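Local atomic coordinates of 7,8-dihydro-6-hydroxymethylpterin pyrophosphokinase-dihydropteroate synthase (Plasmodium falciparum, PDB entry 6JWS), a protein that probably catalyses two successive steps of folate biosynthesis, pyrophosphorylation of 6-hydroxymethyl-7,8-dihydropterin by ATP and condensation of the product with 4-aminobenzoate to give 7,8-dihydropteroate. Residues Glu6-Glu11 / Val174-Ser179; Val41-Gly46 / Gln90-Ser95; Met180-Lys185 / Lys233-Tyr238; Leu226-Ile231 / Asn308-Ile313. The protein carries 1 engineered substitution. One frame throughout, in Å; residues are numbered along the deposited sequence.

Contact 1: Glu6-Glu11 / Val174-Ser179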
# COMPACT_ATOMS: atom_id res chain seq x y z
N GLU B 6 40.61 46.48 -20.54
CA GLU B 6 40.68 47.74 -19.82
C GLU B 6 39.49 47.84 -18.86
O GLU B 6 39.66 48.15 -17.68
CB GLU B 6 40.69 48.91 -20.80
CG GLU B 6 41.76 48.81 -21.88
CD GLU B 6 41.28 49.04 -23.31
OE1 GLU B 6 40.45 49.95 -23.52
OE2 GLU B 6 41.72 48.29 -24.21
N LEU B 7 38.29 47.57 -19.40
CA LEU B 7 37.03 47.81 -18.71
C LEU B 7 36.77 46.71 -17.68
O LEU B 7 35.83 46.82 -16.89
CB LEU B 7 35.90 47.89 -19.74
CG LEU B 7 35.81 49.19 -20.55
CD1 LEU B 7 34.41 49.37 -21.11
CD2 LEU B 7 36.20 50.39 -19.70
N ILE B 8 37.60 45.66 -17.70
CA ILE B 8 37.53 44.54 -16.77
C ILE B 8 37.79 45.02 -15.34
O ILE B 8 37.18 44.51 -14.40
CB ILE B 8 38.47 43.41 -17.22
CG1 ILE B 8 37.80 42.49 -18.25
CG2 ILE B 8 39.03 42.61 -16.05
CD1 ILE B 8 38.69 41.39 -18.78
N LEU B 9 38.68 46.02 -15.19
CA LEU B 9 39.13 46.45 -13.87
C LEU B 9 38.61 47.85 -13.52
O LEU B 9 39.07 48.44 -12.54
CB LEU B 9 40.66 46.40 -13.78
CG LEU B 9 41.32 45.15 -14.35
CD1 LEU B 9 41.94 45.45 -15.70
CD2 LEU B 9 42.38 44.63 -13.40
N SER B 10 37.67 48.39 -14.31
CA SER B 10 37.08 49.69 -14.00
C SER B 10 36.27 49.59 -12.71
O SER B 10 35.71 48.54 -12.40
CB SER B 10 36.28 50.23 -15.15
OG SER B 10 34.93 49.79 -15.10
N GLU B 11 36.21 50.71 -11.97
CA GLU B 11 35.68 50.72 -10.61
C GLU B 11 34.18 51.00 -10.60
O GLU B 11 33.65 51.49 -9.61
CB GLU B 11 36.43 51.75 -9.75
CG GLU B 11 37.86 51.36 -9.39
CD GLU B 11 38.68 52.46 -8.73
OE1 GLU B 11 38.31 53.64 -8.86
OE2 GLU B 11 39.70 52.12 -8.09
N VAL B 174 31.00 41.17 -9.45
CA VAL B 174 32.03 40.95 -10.44
C VAL B 174 31.54 41.48 -11.78
O VAL B 174 30.35 41.40 -12.07
CB VAL B 174 32.45 39.47 -10.48
CG1 VAL B 174 33.43 39.19 -11.60
CG2 VAL B 174 33.06 39.05 -9.15
N ASN B 175 32.46 42.06 -12.57
CA ASN B 175 32.08 42.84 -13.74
C ASN B 175 31.74 41.96 -14.94
O ASN B 175 30.97 42.39 -15.80
CB ASN B 175 33.14 43.87 -14.13
CG ASN B 175 33.29 44.98 -13.11
OD1 ASN B 175 32.31 45.47 -12.55
ND2 ASN B 175 34.52 45.39 -12.88
N ASP B 176 32.33 40.75 -15.02
CA ASP B 176 32.20 39.95 -16.22
C ASP B 176 32.45 38.47 -15.91
O ASP B 176 33.07 38.15 -14.89
CB ASP B 176 33.20 40.41 -17.29
CG ASP B 176 34.63 40.18 -16.85
OD1 ASP B 176 35.15 41.03 -16.09
OD2 ASP B 176 35.19 39.11 -17.19
N PRO B 177 32.00 37.55 -16.80
CA PRO B 177 32.22 36.12 -16.60
C PRO B 177 33.68 35.68 -16.61
O PRO B 177 34.04 34.67 -15.99
CB PRO B 177 31.42 35.43 -17.73
CG PRO B 177 31.13 36.52 -18.75
CD PRO B 177 31.18 37.83 -17.99
N LEU B 178 34.53 36.46 -17.29
CA LEU B 178 35.94 36.09 -17.29
C LEU B 178 36.54 36.40 -15.92
O LEU B 178 37.22 35.56 -15.35
CB LEU B 178 36.71 36.74 -18.45
CG LEU B 178 38.16 36.26 -18.60
CD1 LEU B 178 38.29 34.76 -18.38
CD2 LEU B 178 38.73 36.65 -19.95
N SER B 179 36.24 37.59 -15.38
CA SER B 179 36.69 37.88 -14.03
C SER B 179 36.08 36.88 -13.05
O SER B 179 36.76 36.39 -12.15
CB SER B 179 36.42 39.31 -13.60
OG SER B 179 36.50 40.21 -14.69
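Asn175 and Ile8 bring an N-terminal loop against the start of a helix through polar and van der Waals contacts. The polar part is carried by the amide of Asn175. Its ND2 points almost straight at Ile8 O, 3.2 Å away with an N-H...O angle of 167°, and makes a longer, weak hydrogen bond to Ser10 O, so one NH2 group appears to bridge two carbonyls of the loop. The position of ND2 is less certain than these numbers suggest, because it is modelled too close to Lys237. Ser10 O is also gripped by Lys237 NZ. These residues border the HPPK domain's ferredoxin-like core, where the chain leaves strand 163-172 and enters helix 177-190. Asp176 is the N-cap of that helix: its chi1 of 65° sets CG between the backbone N and the carbonyl carbon, and OD2 accepts from Ser179 N at 2.6 Å, met from above the carboxylate plane. In van der Waals contact, Ile8 sets CG1 against the Asp176 carboxylate and CG2 against Ser179 OG, but the details are doubtful because those two polar groups are modelled too close together. Ile234 of helix 228-236 touches the same isoleucine.

Contact 2: Val41-Gly46 / Gln90-Ser95. With CA (calcium ion), chain L.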
# COMPACT_ATOMS: atom_id res chain seq x y z
N VAL B 41 31.35 31.05 -2.37
CA VAL B 41 30.61 31.83 -3.35
C VAL B 41 29.95 33.04 -2.67
O VAL B 41 30.03 34.15 -3.19
CB VAL B 41 29.59 30.95 -4.12
CG1 VAL B 41 28.62 31.78 -4.95
CG2 VAL B 41 30.26 29.89 -4.98
N GLU B 42 29.28 32.82 -1.52
CA GLU B 42 28.62 33.89 -0.77
C GLU B 42 29.63 34.95 -0.34
O GLU B 42 29.29 36.13 -0.29
CB GLU B 42 28.07 33.38 0.57
CG GLU B 42 26.56 33.32 0.70
CD GLU B 42 25.70 34.53 0.39
OE1 GLU B 42 26.13 35.68 0.62
OE2 GLU B 42 24.57 34.31 -0.08
N LYS B 43 30.84 34.50 0.03
CA LYS B 43 31.91 35.35 0.55
C LYS B 43 32.54 36.19 -0.56
O LYS B 43 32.64 37.41 -0.42
CB LYS B 43 32.95 34.47 1.26
CG LYS B 43 34.03 35.22 2.04
CD LYS B 43 34.94 34.27 2.80
CE LYS B 43 35.97 34.96 3.67
NZ LYS B 43 35.36 35.99 4.54
N TYR B 44 32.92 35.55 -1.67
CA TYR B 44 33.80 36.16 -2.66
C TYR B 44 33.07 36.61 -3.93
O TYR B 44 33.68 37.31 -4.74
CB TYR B 44 34.95 35.22 -3.01
CG TYR B 44 35.94 34.95 -1.90
CD1 TYR B 44 36.42 35.97 -1.09
CD2 TYR B 44 36.44 33.67 -1.69
CE1 TYR B 44 37.34 35.73 -0.08
CE2 TYR B 44 37.36 33.41 -0.69
CZ TYR B 44 37.81 34.44 0.12
OH TYR B 44 38.73 34.18 1.09
N LEU B 45 31.80 36.25 -4.13
CA LEU B 45 31.17 36.51 -5.42
C LEU B 45 29.94 37.40 -5.32
O LEU B 45 29.62 38.09 -6.27
CB LEU B 45 30.83 35.20 -6.13
CG LEU B 45 32.03 34.38 -6.60
CD1 LEU B 45 31.57 33.14 -7.36
CD2 LEU B 45 32.93 35.25 -7.48
N GLY B 46 29.20 37.35 -4.20
CA GLY B 46 27.97 38.12 -4.12
C GLY B 46 26.93 37.45 -3.22
O GLY B 46 27.25 36.90 -2.17
N GLN B 90 39.01 28.71 8.72
CA GLN B 90 39.41 29.53 9.85
C GLN B 90 40.36 30.64 9.41
O GLN B 90 40.38 31.70 10.03
CB GLN B 90 40.01 28.68 10.98
CG GLN B 90 38.97 28.00 11.87
CD GLN B 90 39.49 27.68 13.25
OE1 GLN B 90 38.87 28.01 14.26
NE2 GLN B 90 40.64 27.04 13.31
N ASN B 91 41.12 30.40 8.33
CA ASN B 91 42.15 31.32 7.87
C ASN B 91 41.91 31.68 6.40
O ASN B 91 42.64 31.23 5.52
CB ASN B 91 43.56 30.75 8.06
CG ASN B 91 43.85 30.32 9.48
OD1 ASN B 91 43.87 29.13 9.78
ND2 ASN B 91 44.07 31.28 10.37
N LEU B 92 40.88 32.50 6.15
CA LEU B 92 40.57 32.91 4.79
C LEU B 92 40.83 34.40 4.67
O LEU B 92 40.68 35.14 5.64
CB LEU B 92 39.08 32.64 4.50
CG LEU B 92 38.67 31.20 4.21
CD1 LEU B 92 37.16 31.09 4.19
CD2 LEU B 92 39.26 30.71 2.90
N GLU B 93 41.19 34.83 3.45
CA GLU B 93 41.38 36.24 3.16
C GLU B 93 40.01 36.90 3.12
O GLU B 93 39.09 36.39 2.50
CB GLU B 93 42.07 36.42 1.81
CG GLU B 93 43.51 35.94 1.79
CD GLU B 93 43.97 35.44 0.43
OE1 GLU B 93 43.13 34.88 -0.30
OE2 GLU B 93 45.17 35.62 0.11
N GLU B 94 39.90 38.05 3.80
CA GLU B 94 38.67 38.83 3.81
C GLU B 94 38.34 39.26 2.38
O GLU B 94 39.23 39.43 1.56
CB GLU B 94 38.79 40.02 4.77
CG GLU B 94 38.61 39.64 6.24
CD GLU B 94 37.18 39.66 6.77
OE1 GLU B 94 36.25 39.91 5.98
OE2 GLU B 94 37.00 39.42 7.99
N SER B 95 37.04 39.41 2.10
CA SER B 95 36.55 39.95 0.84
C SER B 95 36.73 41.46 0.87
O SER B 95 36.92 42.04 1.94
CB SER B 95 35.11 39.56 0.63
OG SER B 95 34.57 40.18 -0.54
CA CA L . 27.69 37.59 0.17
O HOH W 1 35.11 38.42 3.78
O HOH W 2 35.14 39.09 -2.78
O HOH W 3 26.35 39.07 -0.59
O HOH W 4 29.23 39.43 -0.18
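Next to a calcium site, Lys43 and Tyr44 at the C-terminal end of helix 30-44 receive the extended chain Leu92-Ser95. Tyr44 makes a direct link: its OH donates to Glu93 O over 2.6 Å, the oxygen lying at the ring edge and the hydroxyl in the carbonyl plane on a lone pair, with a C=O...O angle of 136°. The aliphatic part of Lys43 runs across Leu92, CE reaching Leu92 CB at 4.0 Å. Swinging CG away from the backbone N (chi1 -172°) also lays that carbon above one face of the Tyr44 ring, toward its rim. Helix 30-44 is the first helix of the ferredoxin-like HPPK core, and the turn into strand 46-57 holds the calcium ion: Glu42 supplies both O, at 2.2 Å, and OE1, at 2.5 Å, and Gly46 O joins them, with two waters and Glu99 among the other ligands. Water also mediates between the segments. One molecule accepts from Lys43 NZ (2.6 Å) and from Ser95 N while donating to Glu94 OE1 (2.9 Å), relaying between charges too far apart for a salt bridge. A second donates to Tyr44 O at 3.0 Å and is hydrogen-bonded to Ser95 OG, which also bonds Tyr97 N.

Contact 3: Met180-Lys185 / Lys233-Tyr238. With ATP (adenosine-5'-triphosphate), chain J.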
# COMPACT_ATOMS: atom_id res chain seq x y z
N MET B 180 34.79 36.56 -13.24
CA MET B 180 34.15 35.63 -12.33
C MET B 180 34.84 34.27 -12.37
O MET B 180 35.11 33.67 -11.32
CB MET B 180 32.65 35.45 -12.62
CG MET B 180 32.01 34.44 -11.68
SD MET B 180 30.27 34.77 -11.43
CE MET B 180 29.62 34.09 -12.95
N LEU B 181 35.16 33.79 -13.58
CA LEU B 181 35.80 32.49 -13.70
C LEU B 181 37.15 32.49 -12.99
O LEU B 181 37.51 31.50 -12.34
CB LEU B 181 35.92 32.11 -15.17
CG LEU B 181 36.52 30.73 -15.44
CD1 LEU B 181 35.72 29.63 -14.74
CD2 LEU B 181 36.59 30.47 -16.93
N VAL B 182 37.88 33.61 -13.09
CA VAL B 182 39.17 33.72 -12.42
C VAL B 182 38.98 33.52 -10.92
O VAL B 182 39.64 32.67 -10.31
CB VAL B 182 39.88 35.05 -12.74
CG1 VAL B 182 41.13 35.24 -11.89
CG2 VAL B 182 40.20 35.20 -14.23
N VAL B 183 38.04 34.28 -10.32
CA VAL B 183 37.75 34.14 -8.90
C VAL B 183 37.28 32.72 -8.57
O VAL B 183 37.65 32.17 -7.53
CB VAL B 183 36.77 35.19 -8.36
CG1 VAL B 183 36.64 35.09 -6.85
CG2 VAL B 183 37.17 36.61 -8.75
N ILE B 184 36.48 32.11 -9.46
CA ILE B 184 36.00 30.76 -9.24
C ILE B 184 37.18 29.80 -9.21
O ILE B 184 37.24 28.90 -8.37
CB ILE B 184 34.94 30.37 -10.29
CG1 ILE B 184 33.58 31.00 -9.99
CG2 ILE B 184 34.84 28.86 -10.43
CD1 ILE B 184 32.67 31.10 -11.19
N LYS B 185 38.12 29.99 -10.15
CA LYS B 185 39.34 29.19 -10.22
C LYS B 185 40.13 29.34 -8.92
O LYS B 185 40.68 28.36 -8.43
CB LYS B 185 40.17 29.53 -11.46
CG LYS B 185 39.54 29.12 -12.79
CD LYS B 185 39.34 27.62 -12.91
CE LYS B 185 38.44 27.26 -14.07
NZ LYS B 185 38.40 25.79 -14.29
N LYS B 233 45.52 40.90 -10.61
CA LYS B 233 44.85 42.20 -10.61
C LYS B 233 43.33 42.02 -10.51
O LYS B 233 42.66 42.81 -9.85
CB LYS B 233 45.23 43.03 -11.84
CG LYS B 233 46.63 43.63 -11.85
CD LYS B 233 46.83 44.63 -12.98
CE LYS B 233 48.27 45.03 -13.21
NZ LYS B 233 48.40 46.00 -14.33
N ILE B 234 42.81 40.99 -11.20
CA ILE B 234 41.41 40.62 -11.15
C ILE B 234 41.07 40.22 -9.71
O ILE B 234 40.14 40.76 -9.12
CB ILE B 234 41.10 39.50 -12.16
CG1 ILE B 234 41.09 40.03 -13.60
CG2 ILE B 234 39.80 38.78 -11.82
CD1 ILE B 234 41.23 38.96 -14.66
N LEU B 235 41.86 39.29 -9.17
CA LEU B 235 41.67 38.82 -7.81
C LEU B 235 41.69 40.00 -6.83
O LEU B 235 40.83 40.09 -5.96
CB LEU B 235 42.74 37.77 -7.47
CG LEU B 235 42.61 36.42 -8.18
CD1 LEU B 235 43.64 35.43 -7.66
CD2 LEU B 235 41.21 35.84 -8.04
N SER B 236 42.65 40.92 -7.01
CA SER B 236 42.93 41.99 -6.05
C SER B 236 41.78 42.99 -6.02
O SER B 236 41.60 43.71 -5.04
CB SER B 236 44.23 42.70 -6.35
OG SER B 236 45.33 41.95 -5.87
N LYS B 237 41.00 43.02 -7.11
CA LYS B 237 39.87 43.91 -7.23
C LYS B 237 38.74 43.44 -6.32
O LYS B 237 37.84 44.21 -6.02
CB LYS B 237 39.44 43.98 -8.70
CG LYS B 237 38.18 44.78 -8.99
CD LYS B 237 37.94 44.98 -10.47
CE LYS B 237 36.52 45.41 -10.79
NZ LYS B 237 36.12 46.67 -10.11
N TYR B 238 38.80 42.17 -5.88
CA TYR B 238 37.69 41.57 -5.16
C TYR B 238 38.12 40.97 -3.82
O TYR B 238 37.31 40.89 -2.90
CB TYR B 238 36.96 40.53 -6.01
CG TYR B 238 36.43 41.04 -7.32
CD1 TYR B 238 35.39 41.96 -7.35
CD2 TYR B 238 36.95 40.60 -8.53
CE1 TYR B 238 34.89 42.45 -8.55
CE2 TYR B 238 36.46 41.09 -9.73
CZ TYR B 238 35.43 42.01 -9.75
OH TYR B 238 34.94 42.49 -10.93
PG ATP J . 33.88 22.58 -18.56
O1G ATP J . 32.87 21.45 -18.43
O2G ATP J . 33.82 23.26 -19.92
O3G ATP J . 33.78 23.57 -17.42
PB ATP J . 35.93 20.47 -17.98
O1B ATP J . 37.24 20.24 -18.65
O2B ATP J . 34.88 19.40 -18.03
O3B ATP J . 35.34 21.87 -18.49
PA ATP J . 36.85 22.06 -15.70
O1A ATP J . 35.75 22.90 -15.13
O2A ATP J . 37.93 21.59 -14.78
O3A ATP J . 36.21 20.80 -16.44
O5' ATP J . 37.53 22.83 -16.94
C5' ATP J . 36.97 24.11 -17.34
C4' ATP J . 37.59 24.54 -18.65
O4' ATP J . 36.55 24.98 -19.57
C3' ATP J . 38.58 25.70 -18.54
O3' ATP J . 39.62 25.51 -19.49
C2' ATP J . 37.68 26.91 -18.80
O2' ATP J . 38.32 28.03 -19.37
C1' ATP J . 36.70 26.36 -19.83
N9 ATP J . 35.39 27.01 -19.78
C8 ATP J . 34.72 27.56 -20.85
N7 ATP J . 33.57 28.07 -20.51
C5 ATP J . 33.46 27.83 -19.15
C6 ATP J . 32.44 28.11 -18.22
N6 ATP J . 31.32 28.74 -18.54
N1 ATP J . 32.65 27.74 -16.93
C2 ATP J . 33.79 27.11 -16.62
N3 ATP J . 34.81 26.78 -17.42
C4 ATP J . 34.58 27.18 -18.69
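In the HPPK domain, helix 177-190 meets segment 233-238, which carries the last part of helix 228-236 and runs on to Tyr238; Val182 and Val183 on one side face Ile234, Leu235 and Tyr238 on the other, in an apolar interface with every touching residue buried. Val182 works with both of its methyls. CG1 presses on Ile234 CG2 at 3.8 Å and on Leu235 CD2 at 3.9 Å, while CG2 meets Ile234 CD1, also at 3.9 Å. The side chains of Val182 and Ile234 cross at about a right angle. Leu235 sends CD2 close to the backbone, 3.9 Å from Val183 CA, and slides past the Val183 side chain in the opposite direction. Val183 holds CG2 beside its backbone N (chi1 -173° for CG1), which delivers that methyl to Tyr238 CD2 at 4.0 Å. The tyrosine ring is covered on one face by Lys237 CG, centred 3.9 Å above its plane. Elsewhere on helix 177-190, Met180 and Ile184 pack on strands 16-24 and 208-214, and Leu181 CD1 approaches the adenine at ATP C2, 3.7 Å away. Helix 228-236 covers another side of helix 177-190 as an addition in this protein, whereas a helix packed on an antiparallel sheet is characteristic of the two-layer ferredoxin-like core.

Contact 4: Leu226-Ile231 / Asn308-Ile313. With ATP (adenosine-5'-triphosphate), chain J.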
# COMPACT_ATOMS: atom_id res chain seq x y z
N LEU B 226 46.14 34.18 -19.89
CA LEU B 226 46.25 35.28 -18.95
C LEU B 226 47.58 35.13 -18.21
O LEU B 226 47.88 34.06 -17.68
CB LEU B 226 45.08 35.22 -17.97
CG LEU B 226 43.67 35.34 -18.56
CD1 LEU B 226 42.63 34.90 -17.55
CD2 LEU B 226 43.38 36.76 -19.03
N GLU B 227 48.36 36.22 -18.19
CA GLU B 227 49.61 36.24 -17.44
C GLU B 227 49.29 36.35 -15.95
O GLU B 227 48.26 36.90 -15.58
CB GLU B 227 50.51 37.38 -17.92
CG GLU B 227 51.59 36.94 -18.90
CD GLU B 227 51.12 36.60 -20.31
OE1 GLU B 227 50.66 37.52 -21.02
OE2 GLU B 227 51.20 35.41 -20.69
N LYS B 228 50.18 35.80 -15.12
CA LYS B 228 50.06 35.83 -13.67
C LYS B 228 49.77 37.26 -13.19
O LYS B 228 49.06 37.45 -12.21
CB LYS B 228 51.34 35.28 -13.01
CG LYS B 228 51.87 33.97 -13.58
CD LYS B 228 53.35 33.74 -13.32
CE LYS B 228 54.24 34.58 -14.20
NZ LYS B 228 55.64 34.64 -13.69
N ASN B 229 50.35 38.25 -13.89
CA ASN B 229 50.10 39.66 -13.63
C ASN B 229 48.60 39.91 -13.61
O ASN B 229 48.07 40.44 -12.64
CB ASN B 229 50.86 40.55 -14.62
CG ASN B 229 50.44 42.01 -14.60
OD1 ASN B 229 49.86 42.51 -15.57
ND2 ASN B 229 50.73 42.70 -13.51
N MET B 230 47.92 39.50 -14.69
CA MET B 230 46.52 39.80 -14.94
C MET B 230 45.62 39.14 -13.89
O MET B 230 44.71 39.77 -13.37
CB MET B 230 46.11 39.35 -16.35
CG MET B 230 44.76 39.87 -16.79
SD MET B 230 44.45 41.55 -16.21
CE MET B 230 43.00 41.98 -17.17
N ILE B 231 45.90 37.86 -13.58
CA ILE B 231 45.15 37.11 -12.60
C ILE B 231 45.18 37.86 -11.26
O ILE B 231 44.12 38.09 -10.67
CB ILE B 231 45.66 35.65 -12.51
CG1 ILE B 231 45.23 34.84 -13.73
CG2 ILE B 231 45.21 34.99 -11.21
CD1 ILE B 231 45.84 33.45 -13.82
N ASN B 308 49.10 27.56 -10.71
CA ASN B 308 48.29 26.47 -11.25
C ASN B 308 47.19 27.02 -12.14
O ASN B 308 46.74 26.34 -13.07
CB ASN B 308 47.68 25.63 -10.13
CG ASN B 308 48.68 25.22 -9.07
OD1 ASN B 308 48.75 25.84 -8.01
ND2 ASN B 308 49.48 24.21 -9.36
N MET B 309 46.78 28.27 -11.86
CA MET B 309 45.60 28.89 -12.45
C MET B 309 45.85 29.31 -13.90
O MET B 309 44.91 29.35 -14.69
CB MET B 309 45.16 30.11 -11.63
CG MET B 309 44.43 29.77 -10.33
SD MET B 309 43.86 31.20 -9.35
CE MET B 309 42.90 32.09 -10.57
N VAL B 310 47.11 29.61 -14.25
CA VAL B 310 47.45 30.25 -15.51
C VAL B 310 46.90 29.47 -16.71
O VAL B 310 46.29 30.06 -17.60
CB VAL B 310 48.96 30.55 -15.66
CG1 VAL B 310 49.43 31.64 -14.71
CG2 VAL B 310 49.84 29.31 -15.52
N ASP B 311 47.10 28.15 -16.70
CA ASP B 311 46.79 27.30 -17.84
C ASP B 311 45.33 26.86 -17.80
O ASP B 311 44.80 26.40 -18.81
CB ASP B 311 47.73 26.09 -17.90
CG ASP B 311 48.97 26.31 -18.76
OD1 ASP B 311 48.80 26.69 -19.94
OD2 ASP B 311 50.09 26.10 -18.24
N ASN B 312 44.68 27.03 -16.64
CA ASN B 312 43.42 26.39 -16.32
C ASN B 312 42.27 26.95 -17.16
O ASN B 312 41.30 26.24 -17.41
CB ASN B 312 43.12 26.38 -14.82
CG ASN B 312 43.83 25.27 -14.08
OD1 ASN B 312 44.11 24.21 -14.65
ND2 ASN B 312 44.12 25.49 -12.81
N ILE B 313 42.39 28.21 -17.60
CA ILE B 313 41.34 28.86 -18.35
C ILE B 313 41.76 28.92 -19.82
O ILE B 313 42.48 29.82 -20.24
CB ILE B 313 41.03 30.26 -17.78
CG1 ILE B 313 40.68 30.20 -16.29
CG2 ILE B 313 39.92 30.93 -18.58
CD1 ILE B 313 40.37 31.54 -15.68
PG ATP J . 33.88 22.58 -18.56
O1G ATP J . 32.87 21.45 -18.43
O2G ATP J . 33.82 23.26 -19.92
O3G ATP J . 33.78 23.57 -17.42
PB ATP J . 35.93 20.47 -17.98
O1B ATP J . 37.24 20.24 -18.65
O2B ATP J . 34.88 19.40 -18.03
O3B ATP J . 35.34 21.87 -18.49
PA ATP J . 36.85 22.06 -15.70
O1A ATP J . 35.75 22.90 -15.13
O2A ATP J . 37.93 21.59 -14.78
O3A ATP J . 36.21 20.80 -16.44
O5' ATP J . 37.53 22.83 -16.94
C5' ATP J . 36.97 24.11 -17.34
C4' ATP J . 37.59 24.54 -18.65
O4' ATP J . 36.55 24.98 -19.57
C3' ATP J . 38.58 25.70 -18.54
O3' ATP J . 39.62 25.51 -19.49
C2' ATP J . 37.68 26.91 -18.80
O2' ATP J . 38.32 28.03 -19.37
C1' ATP J . 36.70 26.36 -19.83
N9 ATP J . 35.39 27.01 -19.78
C8 ATP J . 34.72 27.56 -20.85
N7 ATP J . 33.57 28.07 -20.51
C5 ATP J . 33.46 27.83 -19.15
C6 ATP J . 32.44 28.11 -18.22
N6 ATP J . 31.32 28.74 -18.54
N1 ATP J . 32.65 27.74 -16.93
C2 ATP J . 33.79 27.11 -16.62
N3 ATP J . 34.81 26.78 -17.42
C4 ATP J . 34.58 27.18 -18.69
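Ile231 of helix 228-236 and Val310, just after helix 304-309, form the middle of a packing contact that backs the ATP pocket of the HPPK domain. On the tight side Ile231 and Met309 are buried. Ile231 turns CG2 to Met309 CE at 3.8 Å and CD1 to Val310 CA at 4.0 Å, so its two arms straddle neighbouring residues of the opposing segment. Met309 reaches the isoleucine by running straight as far as SD and then bending at chi3 (54°), which curls the terminal methyl onto it; the two side chains lie at a slant to one another. The same methionine also touches Val182 of helix 177-190, and Ile306 adds a further contact to Ile231, so that three helices share this apolar patch. Toward solvent the contact narrows to one aliphatic touch: Lys228 CG lies 3.6 Å from Val310 CG1, a close approach but with little surface, and the rest of the lysine side chain leads away. That valine methyl comes within 4.1 Å of Ile231 CD1 too, linking the exposed and buried sides. At the other margin, Leu226 CD1 and Ile313 CD1 are 4.5 Å apart, a distinctly looser meeting than those around Ile231. Beyond it the segment 308-313 turns to the nucleotide. Ile313 brings CG2 to 3.4 Å from O2' of the ATP ribose, and the adjoining backbone holds the sugar by one bond: ATP O3' donates to Asn312 O over 2.8 Å.

In the fold
All four contacts lie in the HPPK part of the chain, on the same side of its centre. Contact 2 is nested along the sequence inside the loop closed by contact 1; contact 3 follows, and its segments alternate with those of contact 4. Helix 177-190 serves contacts 1 and 3, whose centres are about 9 Å apart, and helix 228-236 serves contacts 3 and 4, about 10 Å apart. Contacts 2 and 4 are separate, with centres about 20 Å apart. The series therefore runs from the calcium-bearing turn across the central helix to the ATP pocket, which contacts 3 and 4 both reach, while contact 1 adds the N-terminal loop.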